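Local coordinates for adhesin LabA (Helicobacter pylori, PDB 6GMM), which probably acts as a lectin that recognises LacdiNAc-type glycans and helps the bacterium adhere to the gastric mucosa, at residues Thr200-Ala205 with Gly232-Ile237; Ala70-Val75 with Gly236-Glu241; Pro207-Gly212 with Gly220-Gly225; Cys83-Asp88 with Gly93-Phe98; Tyr59-Leu64 with Gln305-Asp310. All blocks are in the same frame, centred on the assembly; numbering follows the deposited sequence.

Overall arrangement
Four contacts lie toward one end of the elongated, mainly helical chain; interaction 5 lies near its middle. Interactions 1 and 2 share Gly-236 and Ile-237, and their centres are about 9 Å apart. They meet where Leu-202 CD1 packs on Leu-72 CD2. Interaction 3 sits in the loop closed by interaction 1, about 12 Å away between centres. It joins interaction 2 through a probable hydrogen bond of 2.9 Å from Trp-223 NE1 to Val-75 O. Interactions 2 and 5 both use helix 57-76, with centres about 17 Å apart. Interaction 4 lies at the far end, its centre about 19 Å from that of interaction 1 and about 36 Å from that of interaction 5, touching neither.

Interaction 1 (Thr200-Ala205 with Gly232-Ile237)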
# COMPACT_ATOMS: atom_id res chain seq x y z
N THR A 200 -8.13 -16.18 -5.66
CA THR A 200 -9.54 -16.44 -5.36
C THR A 200 -9.97 -17.80 -5.94
O THR A 200 -10.52 -18.61 -5.18
CB THR A 200 -10.44 -15.27 -5.76
OG1 THR A 200 -9.89 -14.08 -5.18
CG2 THR A 200 -11.87 -15.44 -5.26
N THR A 201 -9.66 -18.07 -7.26
CA THR A 201 -10.02 -19.35 -7.91
C THR A 201 -9.33 -20.53 -7.20
O THR A 201 -10.00 -21.52 -6.92
CB THR A 201 -9.82 -19.34 -9.44
OG1 THR A 201 -10.29 -18.09 -9.98
CG2 THR A 201 -10.55 -20.45 -10.11
N LEU A 202 -8.02 -20.39 -6.88
CA LEU A 202 -7.25 -21.42 -6.18
C LEU A 202 -7.88 -21.75 -4.84
O LEU A 202 -8.07 -22.91 -4.51
CB LEU A 202 -5.82 -20.91 -5.90
CG LEU A 202 -4.62 -21.81 -6.22
CD1 LEU A 202 -3.39 -21.36 -5.44
CD2 LEU A 202 -4.88 -23.32 -5.96
N ASN A 203 -8.21 -20.71 -4.07
CA ASN A 203 -8.75 -20.84 -2.73
C ASN A 203 -10.12 -21.49 -2.68
O ASN A 203 -10.30 -22.39 -1.86
CB ASN A 203 -8.75 -19.48 -2.02
CG ASN A 203 -9.10 -19.55 -0.56
OD1 ASN A 203 -8.43 -20.22 0.25
ND2 ASN A 203 -10.17 -18.86 -0.21
N SER A 204 -11.07 -21.05 -3.54
CA SER A 204 -12.44 -21.61 -3.57
C SER A 204 -12.52 -23.02 -4.19
O SER A 204 -13.21 -23.89 -3.64
CB SER A 204 -13.43 -20.65 -4.24
OG SER A 204 -12.98 -20.24 -5.53
N ALA A 205 -11.79 -23.26 -5.32
CA ALA A 205 -11.75 -24.57 -5.93
C ALA A 205 -11.07 -25.54 -4.95
O ALA A 205 -11.50 -26.69 -4.83
CB ALA A 205 -10.99 -24.52 -7.25
N GLY A 232 -4.56 -31.89 3.64
CA GLY A 232 -3.92 -32.12 2.35
C GLY A 232 -4.40 -31.32 1.16
O GLY A 232 -3.85 -31.49 0.07
N SER A 233 -5.39 -30.44 1.33
CA SER A 233 -5.91 -29.62 0.23
C SER A 233 -5.06 -28.36 0.03
O SER A 233 -4.32 -28.00 0.94
CB SER A 233 -7.36 -29.23 0.50
OG SER A 233 -7.46 -28.23 1.50
N ALA A 234 -5.19 -27.68 -1.14
CA ALA A 234 -4.46 -26.43 -1.46
C ALA A 234 -4.77 -25.29 -0.49
O ALA A 234 -3.85 -24.61 -0.00
CB ALA A 234 -4.76 -25.98 -2.89
N CYS A 235 -6.07 -25.09 -0.19
CA CYS A 235 -6.46 -24.01 0.73
C CYS A 235 -6.16 -24.35 2.22
O CYS A 235 -6.15 -23.45 3.06
CB CYS A 235 -7.92 -23.60 0.51
SG CYS A 235 -9.13 -24.64 1.37
N GLY A 236 -5.87 -25.61 2.50
CA GLY A 236 -5.45 -26.05 3.83
C GLY A 236 -3.97 -25.84 4.02
O GLY A 236 -3.55 -25.07 4.88
N ILE A 237 -3.15 -26.50 3.18
CA ILE A 237 -1.68 -26.39 3.19
C ILE A 237 -1.20 -24.91 3.08
O ILE A 237 -0.31 -24.51 3.82
CB ILE A 237 -1.07 -27.29 2.07
CG1 ILE A 237 -1.27 -28.77 2.39
CG2 ILE A 237 0.43 -27.02 1.86
CD1 ILE A 237 -1.22 -29.70 1.17
O HOH W 1 -7.27 -20.98 2.59
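Asn-203 swings its amide toward Cys-235 because CG stands anti to the backbone N, with chi1 at -171°. Cys-235 holds SG between its own backbone N and carbonyl carbon, the crowded position, with chi1 at 84°. The sulfur is tied up in a disulfide, and CB is turned to the asparagine. Asn-203 OD1 lies 3.4 Å from Cys-235 CB, and the backbone Asn-203 O is 3.6 Å from the same carbon.

A water bridges the two segments beside this touch. It donates to Asn-203 OD1 at 2.7 Å and to Cys-235 O at 2.8 Å. The amide oxygen thus has a polar partner although the direct contact is with carbon.

The apolar part is small. Leu-202 reaches over with one methyl, and its CD2 rests 4.1 Å from Ala-234 CB. Both residues are buried. Ser-233 caps the short helix 234-237: its OG accepts a weak bond from Gly-236 N. Asp-231 bonds the same hydroxyl.

The contact sets the last turn of helix 188-205 against helix 234-237, and the disulfide joins Cys-235 to Cys-206, the residue just past the end of helix 188-205. Met-76 of helix 57-76 touches both Leu-202 and Ala-234. Helix 128-145 packs on Thr-201 and Ala-205.

Interaction 2 (Ala70-Val75 with Gly236-Glu241); sequences AGLWQV and GIFKNE
The end of helix 57-76 packs here against the junction between helices 234-237 and 239-264, with Leu-72 meeting Phe-238 and Glu-241. Leu-72 does so with one methyl, CD1. This carbon lies 3.9 Å from Phe-238 CD1 and 4.2 Å from Glu-241 CB. The methyl comes to the phenyl ring obliquely. The two side chains run antiparallel as they pass. Leu-72 CG is anti to the backbone N (chi1 -174°), which carries the branched end to the ring. The backbones stay well apart, with the CA atoms of Leu-72 and Glu-241 8.1 Å from each other.

Phe-238 marks the break between the two helices. It leaves helical geometry after helix 234-237 and takes the N-cap position of helix 239-264. Its side chain starts out toward helix 57-76. Ile-237 CG2 covers one face of the ring, 3.6 Å from the ring plane and nearer its border than its centre. Trp-223 meets the ring edge-to-face.

Glu-241 contributes its CB here, while its carboxylate turns back from helix 57-76. Asn-240 ND2 donates to Glu-241 OE2 at 3.0 Å, from above the carboxylate plane. The same ND2 also bonds Arg-313 O. Around Leu-72 the apolar surroundings continue with Ile-199 and Leu-202 of helix 188-205. Ile-242 and Ile-245 add to them from helix 239-264.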
# COMPACT_ATOMS: atom_id res chain seq x y z
N ALA A 70 1.63 -14.72 -9.00
CA ALA A 70 2.17 -15.58 -10.04
C ALA A 70 3.11 -16.63 -9.43
O ALA A 70 3.07 -17.79 -9.82
CB ALA A 70 2.91 -14.75 -11.09
N GLY A 71 3.94 -16.22 -8.49
CA GLY A 71 4.88 -17.10 -7.81
C GLY A 71 4.22 -18.24 -7.06
O GLY A 71 4.72 -19.36 -7.12
N LEU A 72 3.08 -17.99 -6.34
CA LEU A 72 2.40 -19.08 -5.61
C LEU A 72 1.98 -20.13 -6.64
O LEU A 72 2.34 -21.29 -6.50
CB LEU A 72 1.20 -18.63 -4.75
CG LEU A 72 0.53 -19.71 -3.85
CD1 LEU A 72 1.40 -20.08 -2.66
CD2 LEU A 72 -0.84 -19.25 -3.32
N TRP A 73 1.31 -19.68 -7.72
CA TRP A 73 0.84 -20.52 -8.80
C TRP A 73 1.99 -21.28 -9.42
O TRP A 73 1.88 -22.49 -9.57
CB TRP A 73 0.11 -19.69 -9.85
CG TRP A 73 -0.37 -20.47 -11.05
CD1 TRP A 73 0.02 -20.30 -12.34
CD2 TRP A 73 -1.29 -21.58 -11.05
NE1 TRP A 73 -0.65 -21.18 -13.16
CE2 TRP A 73 -1.46 -21.97 -12.39
CE3 TRP A 73 -2.07 -22.20 -10.06
CZ2 TRP A 73 -2.31 -23.02 -12.76
CZ3 TRP A 73 -2.92 -23.23 -10.42
CH2 TRP A 73 -3.01 -23.65 -11.76
N GLN A 74 3.12 -20.61 -9.73
CA GLN A 74 4.28 -21.30 -10.30
C GLN A 74 4.88 -22.34 -9.37
O GLN A 74 5.32 -23.38 -9.84
CB GLN A 74 5.39 -20.34 -10.72
CG GLN A 74 5.09 -19.57 -11.99
CD GLN A 74 5.98 -18.36 -12.16
OE1 GLN A 74 6.73 -17.97 -11.27
NE2 GLN A 74 5.93 -17.74 -13.32
N VAL A 75 4.95 -22.06 -8.08
CA VAL A 75 5.60 -22.98 -7.16
C VAL A 75 4.72 -24.18 -6.74
O VAL A 75 5.29 -25.19 -6.32
CB VAL A 75 6.21 -22.23 -5.93
CG1 VAL A 75 5.21 -22.07 -4.80
CG2 VAL A 75 7.49 -22.92 -5.45
N GLY A 236 -5.87 -25.61 2.50
CA GLY A 236 -5.45 -26.05 3.83
C GLY A 236 -3.97 -25.84 4.02
O GLY A 236 -3.55 -25.07 4.88
N ILE A 237 -3.15 -26.50 3.18
CA ILE A 237 -1.68 -26.39 3.19
C ILE A 237 -1.20 -24.91 3.08
O ILE A 237 -0.31 -24.51 3.82
CB ILE A 237 -1.07 -27.29 2.07
CG1 ILE A 237 -1.27 -28.77 2.39
CG2 ILE A 237 0.43 -27.02 1.86
CD1 ILE A 237 -1.22 -29.70 1.17
N PHE A 238 -1.80 -24.13 2.16
CA PHE A 238 -1.39 -22.75 1.88
C PHE A 238 -2.29 -21.63 2.47
O PHE A 238 -2.16 -20.48 2.05
CB PHE A 238 -1.24 -22.56 0.36
CG PHE A 238 -0.19 -23.44 -0.25
CD1 PHE A 238 1.16 -23.08 -0.18
CD2 PHE A 238 -0.52 -24.64 -0.85
CE1 PHE A 238 2.14 -23.91 -0.73
CE2 PHE A 238 0.46 -25.48 -1.40
CZ PHE A 238 1.79 -25.10 -1.33
N LYS A 239 -3.10 -21.95 3.49
CA LYS A 239 -3.99 -21.02 4.22
C LYS A 239 -3.32 -19.66 4.56
O LYS A 239 -3.88 -18.59 4.26
CB LYS A 239 -4.45 -21.71 5.51
CG LYS A 239 -5.85 -21.35 5.98
CD LYS A 239 -6.23 -22.27 7.15
CE LYS A 239 -7.56 -21.94 7.79
NZ LYS A 239 -7.76 -22.70 9.06
N ASN A 240 -2.12 -19.71 5.17
CA ASN A 240 -1.36 -18.52 5.56
C ASN A 240 -0.91 -17.72 4.34
O ASN A 240 -1.15 -16.53 4.29
CB ASN A 240 -0.17 -18.93 6.44
CG ASN A 240 0.74 -17.80 6.82
OD1 ASN A 240 0.53 -17.13 7.82
ND2 ASN A 240 1.78 -17.57 6.03
N GLU A 241 -0.29 -18.39 3.36
CA GLU A 241 0.24 -17.79 2.13
C GLU A 241 -0.85 -17.21 1.25
O GLU A 241 -0.68 -16.10 0.76
CB GLU A 241 1.14 -18.76 1.37
CG GLU A 241 2.40 -19.14 2.14
CD GLU A 241 2.21 -19.97 3.40
OE1 GLU A 241 1.26 -20.79 3.45
OE2 GLU A 241 3.01 -19.79 4.34

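Interaction 3 (Pro207-Gly212 with Gly220-Gly225)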
# COMPACT_ATOMS: atom_id res chain seq x y z
N PRO A 207 -8.34 -27.48 -4.71
CA PRO A 207 -8.09 -28.87 -5.15
C PRO A 207 -7.17 -29.61 -4.18
O PRO A 207 -6.58 -28.97 -3.31
CB PRO A 207 -7.44 -28.67 -6.52
CG PRO A 207 -6.74 -27.35 -6.39
CD PRO A 207 -7.74 -26.52 -5.66
N TRP A 208 -7.03 -30.92 -4.33
CA TRP A 208 -6.16 -31.73 -3.49
C TRP A 208 -4.73 -31.57 -3.97
O TRP A 208 -4.51 -31.19 -5.11
CB TRP A 208 -6.60 -33.20 -3.55
CG TRP A 208 -5.84 -34.17 -2.69
CD1 TRP A 208 -5.00 -35.15 -3.12
CD2 TRP A 208 -5.97 -34.34 -1.27
NE1 TRP A 208 -4.60 -35.94 -2.05
CE2 TRP A 208 -5.18 -35.45 -0.91
CE3 TRP A 208 -6.69 -33.66 -0.27
CZ2 TRP A 208 -5.05 -35.88 0.43
CZ3 TRP A 208 -6.58 -34.10 1.05
CH2 TRP A 208 -5.76 -35.19 1.39
N ILE A 209 -3.76 -31.78 -3.08
CA ILE A 209 -2.34 -31.73 -3.42
C ILE A 209 -1.88 -33.18 -3.39
O ILE A 209 -2.24 -33.89 -2.44
CB ILE A 209 -1.53 -30.81 -2.43
CG1 ILE A 209 -2.00 -29.30 -2.48
CG2 ILE A 209 -0.01 -30.92 -2.65
CD1 ILE A 209 -1.87 -28.55 -3.87
N ASN A 210 -1.12 -33.62 -4.41
CA ASN A 210 -0.63 -35.01 -4.54
C ASN A 210 0.02 -35.47 -3.24
O ASN A 210 0.87 -34.76 -2.68
CB ASN A 210 0.35 -35.19 -5.75
CG ASN A 210 -0.21 -34.84 -7.12
OD1 ASN A 210 0.53 -34.46 -8.06
ND2 ASN A 210 -1.53 -34.98 -7.29
N ASN A 211 -0.45 -36.63 -2.71
CA ASN A 211 0.02 -37.21 -1.44
C ASN A 211 -0.23 -36.27 -0.22
O ASN A 211 0.49 -36.34 0.78
CB ASN A 211 1.50 -37.65 -1.53
CG ASN A 211 1.78 -38.55 -2.70
OD1 ASN A 211 1.27 -39.66 -2.80
ND2 ASN A 211 2.60 -38.07 -3.63
N GLY A 212 -1.27 -35.43 -0.33
CA GLY A 212 -1.66 -34.49 0.71
C GLY A 212 -0.55 -33.53 1.06
O GLY A 212 -0.42 -33.13 2.22
N GLY A 220 8.92 -31.62 5.87
CA GLY A 220 8.05 -32.78 5.81
C GLY A 220 7.13 -32.74 4.60
O GLY A 220 6.53 -33.75 4.27
N SER A 221 7.01 -31.56 3.93
CA SER A 221 6.18 -31.38 2.73
C SER A 221 7.03 -31.29 1.46
O SER A 221 8.24 -31.54 1.52
CB SER A 221 5.32 -30.12 2.85
OG SER A 221 6.05 -28.99 2.40
N LEU A 222 6.40 -30.93 0.33
CA LEU A 222 7.06 -30.75 -0.96
C LEU A 222 7.83 -29.46 -1.05
O LEU A 222 8.66 -29.33 -1.96
CB LEU A 222 6.04 -30.80 -2.11
CG LEU A 222 5.41 -32.14 -2.44
CD1 LEU A 222 4.21 -31.93 -3.32
CD2 LEU A 222 6.40 -33.09 -3.10
N TRP A 223 7.53 -28.47 -0.16
CA TRP A 223 8.18 -27.17 -0.15
C TRP A 223 8.78 -26.87 1.22
O TRP A 223 8.16 -27.14 2.25
CB TRP A 223 7.18 -26.04 -0.51
CG TRP A 223 6.26 -26.36 -1.66
CD1 TRP A 223 6.38 -25.93 -2.95
CD2 TRP A 223 5.03 -27.09 -1.59
NE1 TRP A 223 5.32 -26.41 -3.71
CE2 TRP A 223 4.48 -27.12 -2.89
CE3 TRP A 223 4.36 -27.77 -0.56
CZ2 TRP A 223 3.31 -27.82 -3.19
CZ3 TRP A 223 3.20 -28.47 -0.86
CH2 TRP A 223 2.69 -28.49 -2.16
N GLU A 224 9.97 -26.25 1.22
CA GLU A 224 10.64 -25.78 2.44
C GLU A 224 9.79 -24.65 3.00
O GLU A 224 9.21 -23.89 2.23
CB GLU A 224 12.04 -25.25 2.13
CG GLU A 224 13.05 -26.35 1.82
CD GLU A 224 13.47 -27.21 3.00
OE1 GLU A 224 13.31 -26.77 4.16
OE2 GLU A 224 13.99 -28.32 2.75
N GLY A 225 9.67 -24.57 4.33
CA GLY A 225 8.90 -23.51 4.98
C GLY A 225 7.40 -23.77 5.07
O GLY A 225 6.72 -23.07 5.81
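At the edge of the Trp-223 indole, near the ring plane, Ile-209 brings in a methyl. Ile-209 CG2 is 3.7 Å from Trp-223 CH2, so the far corner of the six-membered ring makes the touch. One face of the indole carries Leu-222 CB, 3.7 Å off the plane and displaced to the outer part of the ring system. The side chains of Ile-209 and Trp-223 cross obliquely. With chi1 at -63°, it is Ile-209 CG2, opposite the backbone N, that faces the indole.

The same methyl also faces Leu-222 CD1, at a looser 4.4 Å. Asn-210 O is equally far from this CD1. The contact is apolar and thin.

The turn before the tryptophan is fixed by Ser-221. Its OG accepts from Trp-223 N at 3.0 Å, with an N-H...O angle of 157°, which makes an ST turn. Trp-223 NE1 donates a hydrogen bond to Val-75 O at the end of helix 57-76.

Both segments belong to the long loop between helices 188-205 and 234-237. Ile-209 and Trp-223 rest together on Ile-237 of helix 234-237 and on Met-76 of helix 57-76. Helix 316-323 flanks the indole through Phe-318 and Ser-322.

Interaction 4 (Cys83-Asp88 with Gly93-Phe98)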
# COMPACT_ATOMS: atom_id res chain seq x y z
N CYS A 83 -5.61 -32.08 -13.32
CA CYS A 83 -6.84 -31.43 -13.77
C CYS A 83 -7.56 -32.21 -14.86
O CYS A 83 -6.92 -32.96 -15.61
CB CYS A 83 -6.55 -30.00 -14.21
SG CYS A 83 -5.34 -29.87 -15.55
N GLY A 84 -8.87 -31.98 -14.94
CA GLY A 84 -9.75 -32.56 -15.94
C GLY A 84 -11.23 -32.33 -15.67
O GLY A 84 -11.57 -31.74 -14.65
N PRO A 85 -12.14 -32.81 -16.57
CA PRO A 85 -13.58 -32.57 -16.35
C PRO A 85 -14.35 -33.61 -15.52
O PRO A 85 -15.50 -33.33 -15.15
CB PRO A 85 -14.13 -32.57 -17.77
CG PRO A 85 -13.28 -33.57 -18.48
CD PRO A 85 -11.91 -33.51 -17.85
N GLY A 86 -13.78 -34.80 -15.31
CA GLY A 86 -14.44 -35.90 -14.62
C GLY A 86 -15.08 -36.84 -15.63
O GLY A 86 -14.86 -36.69 -16.83
N LYS A 87 -15.90 -37.80 -15.15
CA LYS A 87 -16.57 -38.83 -15.96
C LYS A 87 -17.25 -38.29 -17.21
O LYS A 87 -17.20 -38.93 -18.25
CB LYS A 87 -17.59 -39.63 -15.12
N ASP A 88 -17.93 -37.14 -17.10
CA ASP A 88 -18.65 -36.54 -18.22
C ASP A 88 -17.77 -35.49 -18.85
O ASP A 88 -17.59 -34.43 -18.27
CB ASP A 88 -19.98 -35.94 -17.72
CG ASP A 88 -20.95 -35.51 -18.79
OD1 ASP A 88 -20.51 -35.27 -19.93
OD2 ASP A 88 -22.16 -35.38 -18.48
N GLY A 93 -15.78 -27.63 -18.20
CA GLY A 93 -14.76 -27.09 -19.10
C GLY A 93 -14.29 -28.12 -20.11
O GLY A 93 -13.49 -27.80 -21.00
N GLY A 94 -14.76 -29.36 -19.96
CA GLY A 94 -14.43 -30.47 -20.86
C GLY A 94 -12.95 -30.82 -20.82
O GLY A 94 -12.32 -30.75 -19.76
N VAL A 95 -12.39 -31.18 -21.96
CA VAL A 95 -10.97 -31.54 -22.07
C VAL A 95 -10.29 -30.43 -22.85
O VAL A 95 -10.67 -30.17 -24.01
CB VAL A 95 -10.75 -32.94 -22.72
CG1 VAL A 95 -9.26 -33.25 -22.87
CG2 VAL A 95 -11.44 -34.04 -21.92
N GLN A 96 -9.27 -29.78 -22.24
CA GLN A 96 -8.50 -28.69 -22.86
C GLN A 96 -6.98 -28.81 -22.60
O GLN A 96 -6.57 -29.45 -21.63
CB GLN A 96 -8.99 -27.35 -22.36
CG GLN A 96 -10.44 -26.99 -22.64
CD GLN A 96 -10.78 -25.66 -22.06
OE1 GLN A 96 -10.00 -24.71 -22.15
NE2 GLN A 96 -11.95 -25.55 -21.44
N THR A 97 -6.17 -28.19 -23.49
CA THR A 97 -4.70 -28.15 -23.45
C THR A 97 -4.22 -26.68 -23.34
O THR A 97 -4.70 -25.80 -24.08
CB THR A 97 -4.09 -28.90 -24.68
OG1 THR A 97 -4.52 -30.27 -24.67
CG2 THR A 97 -2.56 -28.86 -24.72
N PHE A 98 -3.27 -26.44 -22.40
CA PHE A 98 -2.74 -25.12 -22.09
C PHE A 98 -1.22 -25.09 -22.25
O PHE A 98 -0.50 -25.90 -21.67
CB PHE A 98 -3.19 -24.71 -20.68
CG PHE A 98 -4.69 -24.88 -20.44
CD1 PHE A 98 -5.20 -26.08 -19.95
CD2 PHE A 98 -5.57 -23.84 -20.69
CE1 PHE A 98 -6.58 -26.24 -19.73
CE2 PHE A 98 -6.94 -23.99 -20.45
CZ PHE A 98 -7.44 -25.20 -19.99
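Pro-85 and Gly-94 bring two loop backbones close, with their CA atoms 5.0 Å apart. The contact belongs to the loop that leads from helix 57-76 into the small antiparallel sheet of strands 96-98 and 111-113. The disulfide from Cys-83 to Cys-113 ties this loop to the second strand.

The pyrrolidine ring of Pro-85 lies against the carbonyl of Gly-94. Gly-94 O sits 3.2 Å from both Pro-85 CB and Pro-85 CG, and 3.4 Å from Pro-85 CD. The oxygen therefore meets three ring carbons at once. It also accepts a hydrogen bond from Thr-128 OG1, at the start of helix 128-145, and Thr-128 touches Pro-85 as well.

Val-95 adds the apolar part. Its CG2 is 3.9 Å from Pro-85 CG, and the two side chains cross at a slant. With CG1 anti to the backbone N (chi1 178°), CG2 is the methyl left facing the proline ring. This outer side of the contact is exposed, whereas Pro-85 and Gly-94 are buried.

The bend before the strand is closed by Gln-96. Its NE2 donates to Gly-93 O at 2.8 Å, nearly straight at 170°, on a lone pair in the carbonyl plane.

Interaction 5 (Tyr59-Leu64 with Gln305-Asp310)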
# COMPACT_ATOMS: atom_id res chain seq x y z
N TYR A 59 4.34 1.74 -7.13
CA TYR A 59 4.74 0.83 -8.19
C TYR A 59 5.35 -0.46 -7.62
O TYR A 59 4.90 -1.53 -8.00
CB TYR A 59 5.73 1.51 -9.13
CG TYR A 59 6.00 0.70 -10.38
CD1 TYR A 59 5.21 0.83 -11.51
CD2 TYR A 59 7.09 -0.17 -10.44
CE1 TYR A 59 5.50 0.13 -12.68
CE2 TYR A 59 7.41 -0.85 -11.61
CZ TYR A 59 6.58 -0.73 -12.71
OH TYR A 59 6.89 -1.43 -13.85
N GLN A 60 6.33 -0.37 -6.68
CA GLN A 60 6.92 -1.58 -6.09
C GLN A 60 5.86 -2.34 -5.31
O GLN A 60 5.93 -3.56 -5.29
CB GLN A 60 8.10 -1.27 -5.17
CG GLN A 60 9.22 -0.50 -5.85
CD GLN A 60 9.85 -1.34 -6.92
OE1 GLN A 60 10.27 -2.47 -6.68
NE2 GLN A 60 9.90 -0.82 -8.14
N ALA A 61 4.87 -1.66 -4.69
CA ALA A 61 3.83 -2.43 -3.95
C ALA A 61 3.04 -3.32 -4.88
O ALA A 61 2.80 -4.49 -4.54
CB ALA A 61 2.90 -1.50 -3.18
N VAL A 62 2.68 -2.79 -6.07
CA VAL A 62 1.95 -3.49 -7.12
C VAL A 62 2.79 -4.67 -7.52
O VAL A 62 2.33 -5.80 -7.38
CB VAL A 62 1.68 -2.58 -8.34
CG1 VAL A 62 1.05 -3.36 -9.50
CG2 VAL A 62 0.82 -1.39 -7.96
N LEU A 63 4.05 -4.42 -7.95
CA LEU A 63 4.99 -5.46 -8.37
C LEU A 63 5.07 -6.65 -7.41
O LEU A 63 5.00 -7.79 -7.85
CB LEU A 63 6.38 -4.83 -8.56
CG LEU A 63 6.84 -4.66 -10.01
CD1 LEU A 63 5.82 -3.86 -10.84
CD2 LEU A 63 8.23 -3.99 -10.07
N LEU A 64 5.17 -6.40 -6.10
CA LEU A 64 5.24 -7.53 -5.16
C LEU A 64 3.95 -8.29 -5.12
O LEU A 64 4.02 -9.50 -5.08
CB LEU A 64 5.63 -7.07 -3.73
CG LEU A 64 6.00 -8.20 -2.73
CD1 LEU A 64 7.09 -9.08 -3.26
CD2 LEU A 64 6.37 -7.61 -1.35
N GLN A 305 3.50 0.19 2.69
CA GLN A 305 4.05 -0.41 3.91
C GLN A 305 3.21 -1.64 4.36
O GLN A 305 3.80 -2.65 4.77
CB GLN A 305 4.16 0.65 5.04
CG GLN A 305 4.79 0.13 6.35
CD GLN A 305 6.17 -0.50 6.22
OE1 GLN A 305 6.97 -0.19 5.33
NE2 GLN A 305 6.50 -1.35 7.18
N ALA A 306 1.85 -1.58 4.24
CA ALA A 306 0.99 -2.69 4.67
C ALA A 306 1.23 -3.93 3.82
O ALA A 306 1.11 -5.07 4.31
CB ALA A 306 -0.47 -2.30 4.62
N VAL A 307 1.58 -3.71 2.55
CA VAL A 307 1.91 -4.78 1.61
C VAL A 307 3.16 -5.50 2.15
O VAL A 307 3.18 -6.73 2.12
CB VAL A 307 2.09 -4.28 0.16
CG1 VAL A 307 2.72 -5.37 -0.74
CG2 VAL A 307 0.75 -3.78 -0.43
N VAL A 308 4.17 -4.73 2.68
CA VAL A 308 5.41 -5.29 3.25
C VAL A 308 5.04 -6.20 4.41
O VAL A 308 5.44 -7.36 4.45
CB VAL A 308 6.46 -4.23 3.70
CG1 VAL A 308 7.69 -4.90 4.30
CG2 VAL A 308 6.85 -3.30 2.57
N LYS A 309 4.21 -5.67 5.30
CA LYS A 309 3.76 -6.33 6.52
C LYS A 309 2.96 -7.59 6.25
O LYS A 309 3.16 -8.55 6.98
CB LYS A 309 3.00 -5.34 7.41
CG LYS A 309 3.88 -4.17 7.90
CD LYS A 309 5.27 -4.56 8.46
CE LYS A 309 5.26 -5.13 9.85
NZ LYS A 309 6.65 -5.37 10.35
N ASP A 310 2.13 -7.61 5.18
CA ASP A 310 1.37 -8.81 4.77
C ASP A 310 2.35 -9.89 4.24
O ASP A 310 2.29 -11.06 4.66
CB ASP A 310 0.33 -8.48 3.68
CG ASP A 310 -0.75 -7.51 4.08
OD1 ASP A 310 -1.22 -7.57 5.25
OD2 ASP A 310 -1.18 -6.71 3.22
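Val-307 fits closely against Ala-61, and the buried side of this helix pair is built on that touch. The CA atoms of the two residues are 6.3 Å apart, a short distance that the small alanine permits. Val-307 CG1 lies 3.9 Å from the backbone oxygen Ala-61 O. Its other methyl, CG2, lies 4.2 Å from Ala-61 CB. With CG1 anti to the backbone N (chi1 168°), both methyls face segment 59-64, CG1 toward the carbonyl and CG2 toward CB. Leu-64, one turn on, closes in more loosely with CD2 4.3 Å from Val-307 CG1.

Helices 57-76 and 287-311 pack side by side here in the long helical body of the adhesin. The two segments run in the same general direction. Ala-304 extends the packing on Ala-61, and Phe-311 does so on Leu-64. Helix 239-264 lines the same region, with Met-248 touching Leu-64.

The outward side of helix 287-311 is different. Lys-309 is exposed, and Gln-305 and Ala-306 are partly so; none of them touches segment 59-64. Gln-305 leans on Ile-365 of helix 354-366. Asp-310 is partly exposed, and its OD2 bonds Asn-251 ND2 of helix 239-264.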